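Local coordinates for membrane lipoprotein TpN32 (Treponema pallidum, PDB 1XS5) that binds L-methionine as a periplasmic-type binding lipoprotein of the NlpA family, and probably serves in uptake of that amino acid, at residues A[11-16]-A[81-86]; A[52-57]-A[198-203]. All blocks are in the same frame, centred on the assembly; numbering follows the deposited sequence.

Contact 1: A[11-16]-A[81-86]; sequences SEPHAR and HVEPLA. With MET (methionine), chain B.
His14 and His81 meet as a T-shaped (edge-to-face) pair at the methionine site of a periplasmic binding protein fold. Their ring centroids are 4.7 Å apart and the planes stand at 65°. His14 follows Pro13, whose preceding peptide bond is cis, where the chain runs into helix 14-26. Its CG is anti to the carbonyl carbon (chi1 -52°), and the ring reaches toward the 81-86 segment. From CB outward, CG is the first ring atom near His81, whose CE1 comes over one face of the ring. CD2 of His14 lies closer to that CE1, at 3.6 Å. The tip atom NE2 of His14 comes closest, 3.3 Å from His81 CE1. This NE2 is hydrogen-bonded to Asn198 OD1, another residue of the methionine pocket. CE1 of His14 sits 3.7 Å from the amino N of the bound methionine. Pro13 turns CG toward the Glu83 carboxylate. Glu83 extends from the loop after strand 74-82. His81 NE2 donates a nearly straight hydrogen bond to the Glu83 carboxylate, at OE2, whose exact place is less sure. The methionine N gives a 2.7 Å hydrogen bond to Glu83 OE1.

Contact 2: A[52-57]-A[198-203]; sequences ILMNFF and NVLVVK. With MET (methionine), chain B.
Asn55 and Val201 form an antiparallel hydrogen-bonded pair in the six-stranded mixed sheet of this periplasmic binding protein fold. Asn55 N donates to Val201 O at 3.0 Å, in the carbonyl plane. Val201 N returns a straighter bond to Asn55 O, with an N-H...O angle of 170°. The two side chains lie side by side and point the same way, and Asn55 OD1 rests 3.4 Å from Val201 CB. The side chains of Phe56 and Leu200 share the other face. With CG anti to the backbone N (chi1 179°), Leu200 puts CD1 3.9 Å from Met54 CG and also near Phe56 CB. The Phe56 ring turns its edge to Val199 O, which lies in the ring plane near CD1. Val202 CG1 packs on Met54 CB at 3.5 Å.

Two waters bridge the strands on either side of the Asn55-Val201 pair. One molecule links Leu53 O to Lys203 N. Another accepts from Phe57 N and lies within hydrogen-bonding range of Asn55 OD1 and Val199 O. Asn55 ND2 is held by Asn44 OD1.

Asn198, the first residue of strand 198-203, and Phe57 reach the ligand. Asn198 grips methionine with both ends of its amide: ND2 donates to OXT (2.9 Å, 168°), and OD1 accepts from the amino N. With His14 as a further partner of OD1, this is consistent with a fixed rotation of the amide. Phe57 CE2 lies 3.7 Å from the methionine CE.

Strand 54-59 lies between strands 3-9 and 198-203, and strand 74-82 flanks the latter. Helix 40-49 covers the face with Asn55, through Val47. Helix 210-219 covers the face with Leu200, through Leu216.

Overall arrangement
From the N terminus, the chain leaves strand 3-9 and enters 11-16, where contact 1 opens. It then runs through strand 30-36 and helix 40-49 to 52-57, where contact 2 opens. Contact 1 closes first, at 81-86, after 64 intervening residues. Contact 2 closes only at 198-203, after 140 residues that include the five-stranded sheet. The two loops therefore cross rather than nest. Strands 74-82 and 198-203 are neighbours in the six-stranded sheet, so the contacts meet there: His81 O lies 2.8 Å from Asn198 N. Contact 1 ties the turn leading into helix 14-26 to the end of strand 74-82 and the loop after it, contact 2 joins two strands of the sheet, and both touch the bound methionine.

Contact 1: A[11-16]-A[81-86]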
ATOM      1  N   SER A  11       6.072   0.526  -7.892  1.00 15.81           N
ATOM      2  CA  SER A  11       7.138  -0.429  -7.580  1.00 18.03           C
ATOM      3  C   SER A  11       6.629  -1.862  -7.526  1.00 16.79           C
ATOM      4  O   SER A  11       5.471  -2.162  -7.846  1.00 12.77           O
ATOM      5  CB  SER A  11       7.676  -0.121  -6.171  1.00 21.34           C
ATOM      6  OG  SER A  11       6.707  -0.522  -5.172  1.00 17.00           O
ATOM      7  N   GLU A  12       7.520  -2.741  -7.093  1.00 19.40           N
ATOM      8  CA  GLU A  12       7.142  -4.131  -6.889  1.00 20.66           C
ATOM      9  C   GLU A  12       6.257  -4.061  -5.645  1.00 17.68           C
ATOM     10  O   GLU A  12       6.446  -3.184  -4.801  1.00 17.12           O
ATOM     11  CB  GLU A  12       8.382  -4.965  -6.610  1.00 24.30           C
ATOM     12  CG  GLU A  12       9.271  -5.139  -7.856  1.00 30.60           C
ATOM     13  CD  GLU A  12       8.539  -5.810  -9.031  1.00 34.06           C
ATOM     14  OE1 GLU A  12       7.435  -6.344  -8.827  1.00 31.23           O
ATOM     15  OE2 GLU A  12       9.069  -5.818 -10.172  1.00 37.55           O
ATOM     16  N   PRO A  13       5.332  -5.013  -5.475  1.00 16.74           N
ATOM     17  CA  PRO A  13       5.056  -6.151  -6.363  1.00 22.00           C
ATOM     18  C   PRO A  13       4.100  -5.839  -7.511  1.00 20.73           C
ATOM     19  O   PRO A  13       3.900  -6.667  -8.409  1.00 22.94           O
ATOM     20  CB  PRO A  13       4.454  -7.166  -5.405  1.00 25.89           C
ATOM     21  CG  PRO A  13       3.558  -6.245  -4.519  1.00 22.24           C
ATOM     22  CD  PRO A  13       4.574  -5.124  -4.209  1.00 25.39           C
ATOM     23  N   HIS A  14       3.508  -4.649  -7.494  1.00 15.66           N
ATOM     24  CA  HIS A  14       2.522  -4.289  -8.507  1.00 16.38           C
ATOM     25  C   HIS A  14       3.092  -4.365  -9.910  1.00 16.59           C
ATOM     26  O   HIS A  14       2.383  -4.735 -10.865  1.00 15.77           O
ATOM     27  CB  HIS A  14       1.986  -2.858  -8.244  1.00 14.57           C
ATOM     28  CG  HIS A  14       1.493  -2.657  -6.841  1.00 13.59           C
ATOM     29  ND1 HIS A  14       2.293  -2.865  -5.736  1.00 14.87           N
ATOM     30  CD2 HIS A  14       0.274  -2.320  -6.367  1.00 13.65           C
ATOM     31  CE1 HIS A  14       1.582  -2.666  -4.639  1.00 16.79           C
ATOM     32  NE2 HIS A  14       0.356  -2.336  -4.995  1.00 17.29           N
ATOM     33  N   ALA A  15       4.361  -4.009 -10.049  1.00 14.10           N
ATOM     34  CA  ALA A  15       4.977  -4.010 -11.394  1.00 16.14           C
ATOM     35  C   ALA A  15       5.001  -5.402 -12.002  1.00 21.64           C
ATOM     36  O   ALA A  15       4.657  -5.579 -13.158  1.00 21.53           O
ATOM     37  CB  ALA A  15       6.394  -3.426 -11.334  1.00 16.55           C
ATOM     38  N   ARG A  16       5.446  -6.399 -11.241  1.00 21.82           N
ATOM     39  CA  ARG A  16       5.436  -7.754 -11.777  1.00 21.64           C
ATOM     40  C   ARG A  16       4.000  -8.212 -12.125  1.00 23.84           C
ATOM     41  O   ARG A  16       3.787  -8.868 -13.142  1.00 22.22           O
ATOM     42  CB  ARG A  16       6.089  -8.695 -10.758  1.00 32.40           C
ATOM     43  CG  ARG A  16       6.383 -10.046 -11.315  1.00 47.20           C
ATOM     44  CD  ARG A  16       7.444  -9.938 -12.406  1.00 54.31           C
ATOM     45  NE  ARG A  16       7.644 -11.235 -13.047  1.00 66.12           N
ATOM     46  CZ  ARG A  16       8.385 -11.432 -14.134  1.00 70.21           C
ATOM     47  NH1 ARG A  16       9.009 -10.401 -14.712  1.00 71.01           N
ATOM     48  NH2 ARG A  16       8.493 -12.659 -14.644  1.00 71.00           N
ATOM     49  N   HIS A  81      -5.250  -7.196  -4.344  1.00 19.18           N
ATOM     50  CA  HIS A  81      -4.468  -7.941  -3.381  1.00 14.14           C
ATOM     51  C   HIS A  81      -4.349  -7.185  -2.065  1.00 17.56           C
ATOM     52  O   HIS A  81      -4.720  -6.025  -2.016  1.00 17.36           O
ATOM     53  CB  HIS A  81      -3.071  -8.225  -3.935  1.00 15.22           C
ATOM     54  CG  HIS A  81      -2.140  -7.031  -3.969  1.00 12.31           C
ATOM     55  ND1 HIS A  81      -1.925  -6.281  -5.106  1.00 19.14           N
ATOM     56  CD2 HIS A  81      -1.321  -6.511  -3.020  1.00 17.64           C
ATOM     57  CE1 HIS A  81      -1.008  -5.354  -4.855  1.00 23.01           C
ATOM     58  NE2 HIS A  81      -0.624  -5.471  -3.598  1.00 18.38           N
ATOM     59  N   VAL A  82      -3.861  -7.873  -1.029  1.00 14.62           N
ATOM     60  CA  VAL A  82      -3.659  -7.296   0.308  1.00 17.34           C
ATOM     61  C   VAL A  82      -2.166  -7.425   0.629  1.00 19.64           C
ATOM     62  O   VAL A  82      -1.550  -8.420   0.268  1.00 17.85           O
ATOM     63  CB  VAL A  82      -4.502  -8.021   1.422  1.00 23.78           C
ATOM     64  CG1 VAL A  82      -6.011  -7.873   1.133  1.00 20.48           C
ATOM     65  CG2 VAL A  82      -4.111  -9.505   1.524  1.00 28.69           C
ATOM     66  N   GLU A  83      -1.570  -6.396   1.246  1.00 14.94           N
ATOM     67  CA  GLU A  83      -0.136  -6.394   1.599  1.00 14.59           C
ATOM     68  C   GLU A  83      -0.155  -6.030   3.091  1.00 19.51           C
ATOM     69  O   GLU A  83      -0.218  -4.833   3.420  1.00 18.32           O
ATOM     70  CB  GLU A  83       0.545  -5.215   0.906  1.00 21.09           C
ATOM     71  CG  GLU A  83       1.373  -5.424  -0.241  1.00 21.15           C
ATOM     72  CD  GLU A  83       1.684  -4.063  -0.899  1.00 18.55           C
ATOM     73  OE1 GLU A  83       2.228  -3.154  -0.233  1.00 18.49           O
ATOM     74  OE2 GLU A  83       1.344  -3.917  -2.076  1.00 22.62           O
ATOM     75  N   PRO A  84      -0.095  -7.015   3.993  1.00 14.64           N
ATOM     76  CA  PRO A  84      -0.125  -6.658   5.414  1.00 14.65           C
ATOM     77  C   PRO A  84       0.967  -5.706   5.855  1.00 14.07           C
ATOM     78  O   PRO A  84       2.159  -5.832   5.487  1.00 12.51           O
ATOM     79  CB  PRO A  84      -0.026  -8.012   6.142  1.00 16.18           C
ATOM     80  CG  PRO A  84      -0.536  -9.025   5.104  1.00 23.36           C
ATOM     81  CD  PRO A  84       0.090  -8.471   3.818  1.00 20.53           C
ATOM     82  N   LEU A  85       0.523  -4.724   6.639  1.00 13.03           N
ATOM     83  CA  LEU A  85       1.430  -3.720   7.227  1.00 11.98           C
ATOM     84  C   LEU A  85       1.972  -4.331   8.525  1.00 15.54           C
ATOM     85  O   LEU A  85       1.203  -4.945   9.295  1.00 13.20           O
ATOM     86  CB  LEU A  85       0.637  -2.476   7.579  1.00 15.35           C
ATOM     87  CG  LEU A  85       1.434  -1.314   8.156  1.00 15.87           C
ATOM     88  CD1 LEU A  85       2.321  -0.758   7.037  1.00 11.47           C
ATOM     89  CD2 LEU A  85       0.478  -0.243   8.625  1.00  8.43           C
ATOM     90  N   ALA A  86       3.276  -4.167   8.777  1.00 12.60           N
ATOM     91  CA  ALA A  86       3.880  -4.711   9.990  1.00  8.89           C
ATOM     92  C   ALA A  86       4.904  -3.763  10.626  1.00 11.46           C
ATOM     93  O   ALA A  86       5.437  -2.883   9.948  1.00 11.43           O
ATOM     94  CB  ALA A  86       4.608  -6.043   9.647  1.00 11.53           C
TER
HETATM   95  N   MET B 301       1.090  -1.014  -1.375  1.00 16.99           N
HETATM   96  CA  MET B 301       0.739  -0.052  -0.267  1.00 15.58           C
HETATM   97  C   MET B 301       0.107  -0.736   0.965  1.00 19.64           C
HETATM   98  O   MET B 301       0.527  -0.437   2.110  1.00 18.90           O
HETATM   99  CB  MET B 301      -0.243   1.022  -0.783  1.00 16.82           C
HETATM  100  CG  MET B 301      -0.394   2.168   0.195  1.00 13.47           C
HETATM  101  SD  MET B 301      -1.563   3.445  -0.324  1.00 12.43           S
HETATM  102  CE  MET B 301      -0.480   4.347  -1.511  1.00 10.58           C
HETATM  103  OXT MET B 301      -0.811  -1.564   0.767  1.00 20.90           O

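Contact 2: A[52-57]-A[198-203]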
ATOM      1  N   ILE A  52      -2.588   8.822 -18.249  1.00 13.34           N
ATOM      2  CA  ILE A  52      -2.663   7.365 -18.169  1.00 13.50           C
ATOM      3  C   ILE A  52      -4.162   7.014 -17.889  1.00 14.30           C
ATOM      4  O   ILE A  52      -4.898   7.818 -17.315  1.00 13.74           O
ATOM      5  CB  ILE A  52      -1.787   6.798 -17.065  1.00 14.53           C
ATOM      6  CG1 ILE A  52      -1.979   7.591 -15.777  1.00 14.21           C
ATOM      7  CG2 ILE A  52      -0.283   6.825 -17.496  1.00 19.05           C
ATOM      8  CD1 ILE A  52      -1.240   6.979 -14.605  1.00 13.51           C
ATOM      9  N   LEU A  53      -4.578   5.822 -18.275  1.00 12.88           N
ATOM     10  CA  LEU A  53      -5.971   5.391 -18.120  1.00 15.81           C
ATOM     11  C   LEU A  53      -6.246   4.847 -16.713  1.00 16.80           C
ATOM     12  O   LEU A  53      -7.364   4.945 -16.187  1.00 18.05           O
ATOM     13  CB  LEU A  53      -6.261   4.298 -19.148  1.00 18.44           C
ATOM     14  CG  LEU A  53      -7.727   3.876 -19.268  1.00 20.96           C
ATOM     15  CD1 LEU A  53      -8.624   5.123 -19.457  1.00 16.70           C
ATOM     16  CD2 LEU A  53      -7.859   2.941 -20.455  1.00 17.98           C
ATOM     17  N   MET A  54      -5.220   4.270 -16.102  1.00 16.46           N
ATOM     18  CA  MET A  54      -5.411   3.714 -14.773  1.00 18.12           C
ATOM     19  C   MET A  54      -4.127   3.679 -13.990  1.00 17.02           C
ATOM     20  O   MET A  54      -3.067   3.967 -14.522  1.00 16.27           O
ATOM     21  CB  MET A  54      -5.993   2.291 -14.892  1.00 20.94           C
ATOM     22  CG  MET A  54      -5.116   1.295 -15.565  1.00 23.85           C
ATOM     23  SD  MET A  54      -6.040  -0.117 -16.433  1.00 22.31           S
ATOM     24  CE  MET A  54      -5.832   0.244 -18.166  1.00 18.14           C
ATOM     25  N   ASN A  55      -4.223   3.371 -12.700  1.00 13.54           N
ATOM     26  CA  ASN A  55      -3.009   3.200 -11.935  1.00 14.35           C
ATOM     27  C   ASN A  55      -3.206   2.081 -10.977  1.00 14.73           C
ATOM     28  O   ASN A  55      -4.349   1.660 -10.708  1.00 14.44           O
ATOM     29  CB  ASN A  55      -2.472   4.480 -11.235  1.00  9.59           C
ATOM     30  CG  ASN A  55      -3.360   5.039 -10.145  1.00 13.81           C
ATOM     31  OD1 ASN A  55      -3.958   4.309  -9.306  1.00 14.30           O
ATOM     32  ND2 ASN A  55      -3.411   6.392 -10.096  1.00 13.23           N
ATOM     33  N   PHE A  56      -2.085   1.538 -10.514  1.00 12.52           N
ATOM     34  CA  PHE A  56      -2.177   0.401  -9.602  1.00 13.96           C
ATOM     35  C   PHE A  56      -1.088   0.515  -8.537  1.00 12.39           C
ATOM     36  O   PHE A  56       0.053   0.066  -8.719  1.00 10.43           O
ATOM     37  CB  PHE A  56      -2.056  -0.900 -10.424  1.00 12.45           C
ATOM     38  CG  PHE A  56      -2.124  -2.182  -9.582  1.00 15.35           C
ATOM     39  CD1 PHE A  56      -3.054  -2.321  -8.565  1.00 14.06           C
ATOM     40  CD2 PHE A  56      -1.297  -3.234  -9.845  1.00 12.11           C
ATOM     41  CE1 PHE A  56      -3.131  -3.518  -7.839  1.00 17.45           C
ATOM     42  CE2 PHE A  56      -1.387  -4.408  -9.130  1.00 16.11           C
ATOM     43  CZ  PHE A  56      -2.300  -4.533  -8.136  1.00 15.56           C
ATOM     44  N   PHE A  57      -1.434   1.131  -7.404  1.00 12.42           N
ATOM     45  CA  PHE A  57      -0.431   1.286  -6.333  1.00 12.33           C
ATOM     46  C   PHE A  57      -0.985   1.591  -4.939  1.00 10.60           C
ATOM     47  O   PHE A  57      -0.227   1.576  -3.988  1.00 10.27           O
ATOM     48  CB  PHE A  57       0.511   2.454  -6.655  1.00  9.88           C
ATOM     49  CG  PHE A  57      -0.092   3.814  -6.340  1.00 10.32           C
ATOM     50  CD1 PHE A  57      -1.036   4.393  -7.189  1.00 12.32           C
ATOM     51  CD2 PHE A  57       0.290   4.509  -5.192  1.00  8.94           C
ATOM     52  CE1 PHE A  57      -1.584   5.664  -6.902  1.00 10.49           C
ATOM     53  CE2 PHE A  57      -0.238   5.764  -4.890  1.00  8.70           C
ATOM     54  CZ  PHE A  57      -1.175   6.352  -5.750  1.00  8.93           C
ATOM     55  N   ASN A 198      -5.295  -3.320  -2.126  1.00 15.98           N
ATOM     56  CA  ASN A 198      -4.814  -2.447  -3.195  1.00 13.33           C
ATOM     57  C   ASN A 198      -5.739  -2.639  -4.377  1.00 15.03           C
ATOM     58  O   ASN A 198      -6.119  -3.767  -4.721  1.00 16.46           O
ATOM     59  CB  ASN A 198      -3.381  -2.810  -3.551  1.00 12.50           C
ATOM     60  CG  ASN A 198      -2.367  -2.254  -2.528  1.00 17.41           C
ATOM     61  OD1 ASN A 198      -1.263  -1.849  -2.899  1.00 15.24           O
ATOM     62  ND2 ASN A 198      -2.750  -2.229  -1.231  1.00 15.52           N
ATOM     63  N   VAL A 199      -6.067  -1.530  -5.024  1.00 13.09           N
ATOM     64  CA  VAL A 199      -7.054  -1.538  -6.094  1.00 15.52           C
ATOM     65  C   VAL A 199      -6.569  -0.940  -7.409  1.00 19.61           C
ATOM     66  O   VAL A 199      -5.608  -0.151  -7.448  1.00 16.07           O
ATOM     67  CB  VAL A 199      -8.281  -0.688  -5.686  1.00 17.95           C
ATOM     68  CG1 VAL A 199      -9.133  -1.415  -4.631  1.00 18.85           C
ATOM     69  CG2 VAL A 199      -7.799   0.639  -5.085  1.00 14.33           C
ATOM     70  N   LEU A 200      -7.274  -1.301  -8.480  1.00 15.82           N
ATOM     71  CA  LEU A 200      -6.976  -0.784  -9.813  1.00 14.22           C
ATOM     72  C   LEU A 200      -7.852   0.477  -9.844  1.00 18.44           C
ATOM     73  O   LEU A 200      -9.048   0.395  -9.605  1.00 20.50           O
ATOM     74  CB  LEU A 200      -7.419  -1.796 -10.865  1.00 18.36           C
ATOM     75  CG  LEU A 200      -7.163  -1.304 -12.293  1.00 20.53           C
ATOM     76  CD1 LEU A 200      -5.629  -1.024 -12.446  1.00 15.80           C
ATOM     77  CD2 LEU A 200      -7.671  -2.363 -13.314  1.00 16.06           C
ATOM     78  N   VAL A 201      -7.283   1.634 -10.176  1.00 15.10           N
ATOM     79  CA  VAL A 201      -8.025   2.899 -10.125  1.00 13.88           C
ATOM     80  C   VAL A 201      -8.125   3.637 -11.440  1.00 19.33           C
ATOM     81  O   VAL A 201      -7.159   3.652 -12.226  1.00 17.10           O
ATOM     82  CB  VAL A 201      -7.357   3.830  -9.045  1.00 11.40           C
ATOM     83  CG1 VAL A 201      -7.847   5.285  -9.137  1.00 16.50           C
ATOM     84  CG2 VAL A 201      -7.653   3.233  -7.642  1.00 16.42           C
ATOM     85  N   VAL A 202      -9.303   4.215 -11.702  1.00 16.92           N
ATOM     86  CA  VAL A 202      -9.494   5.023 -12.917  1.00 17.47           C
ATOM     87  C   VAL A 202     -10.300   6.272 -12.596  1.00 20.50           C
ATOM     88  O   VAL A 202     -10.776   6.466 -11.460  1.00 16.27           O
ATOM     89  CB  VAL A 202     -10.225   4.235 -14.053  1.00 20.40           C
ATOM     90  CG1 VAL A 202      -9.419   2.988 -14.432  1.00 19.58           C
ATOM     91  CG2 VAL A 202     -11.659   3.854 -13.588  1.00 22.23           C
ATOM     92  N   LYS A 203     -10.436   7.156 -13.582  1.00 19.06           N
ATOM     93  CA  LYS A 203     -11.226   8.347 -13.364  1.00 20.18           C
ATOM     94  C   LYS A 203     -12.699   7.932 -13.438  1.00 19.77           C
ATOM     95  O   LYS A 203     -13.040   7.040 -14.192  1.00 22.28           O
ATOM     96  CB  LYS A 203     -10.920   9.368 -14.440  1.00 23.80           C
ATOM     97  CG  LYS A 203     -11.750  10.599 -14.317  1.00 32.57           C
ATOM     98  CD  LYS A 203     -11.775  11.263 -15.668  1.00 37.37           C
ATOM     99  CE  LYS A 203     -10.550  12.112 -15.806  1.00 33.01           C
ATOM    100  NZ  LYS A 203     -10.818  13.263 -14.906  1.00 34.86           N
TER
HETATM  101  N   MET B 301       1.090  -1.014  -1.375  1.00 16.99           N
HETATM  102  CA  MET B 301       0.739  -0.052  -0.267  1.00 15.58           C
HETATM  103  C   MET B 301       0.107  -0.736   0.965  1.00 19.64           C
HETATM  104  O   MET B 301       0.527  -0.437   2.110  1.00 18.90           O
HETATM  105  CB  MET B 301      -0.243   1.022  -0.783  1.00 16.82           C
HETATM  106  CG  MET B 301      -0.394   2.168   0.195  1.00 13.47           C
HETATM  107  SD  MET B 301      -1.563   3.445  -0.324  1.00 12.43           S
HETATM  108  CE  MET B 301      -0.480   4.347  -1.511  1.00 10.58           C
HETATM  109  OXT MET B 301      -0.811  -1.564   0.767  1.00 20.90           O
HETATM  110  O   HOH W   1      -9.141   6.998 -16.142  1.00 17.61           O
HETATM  111  O   HOH W   2      -4.142   2.215  -7.509  1.00 12.54           O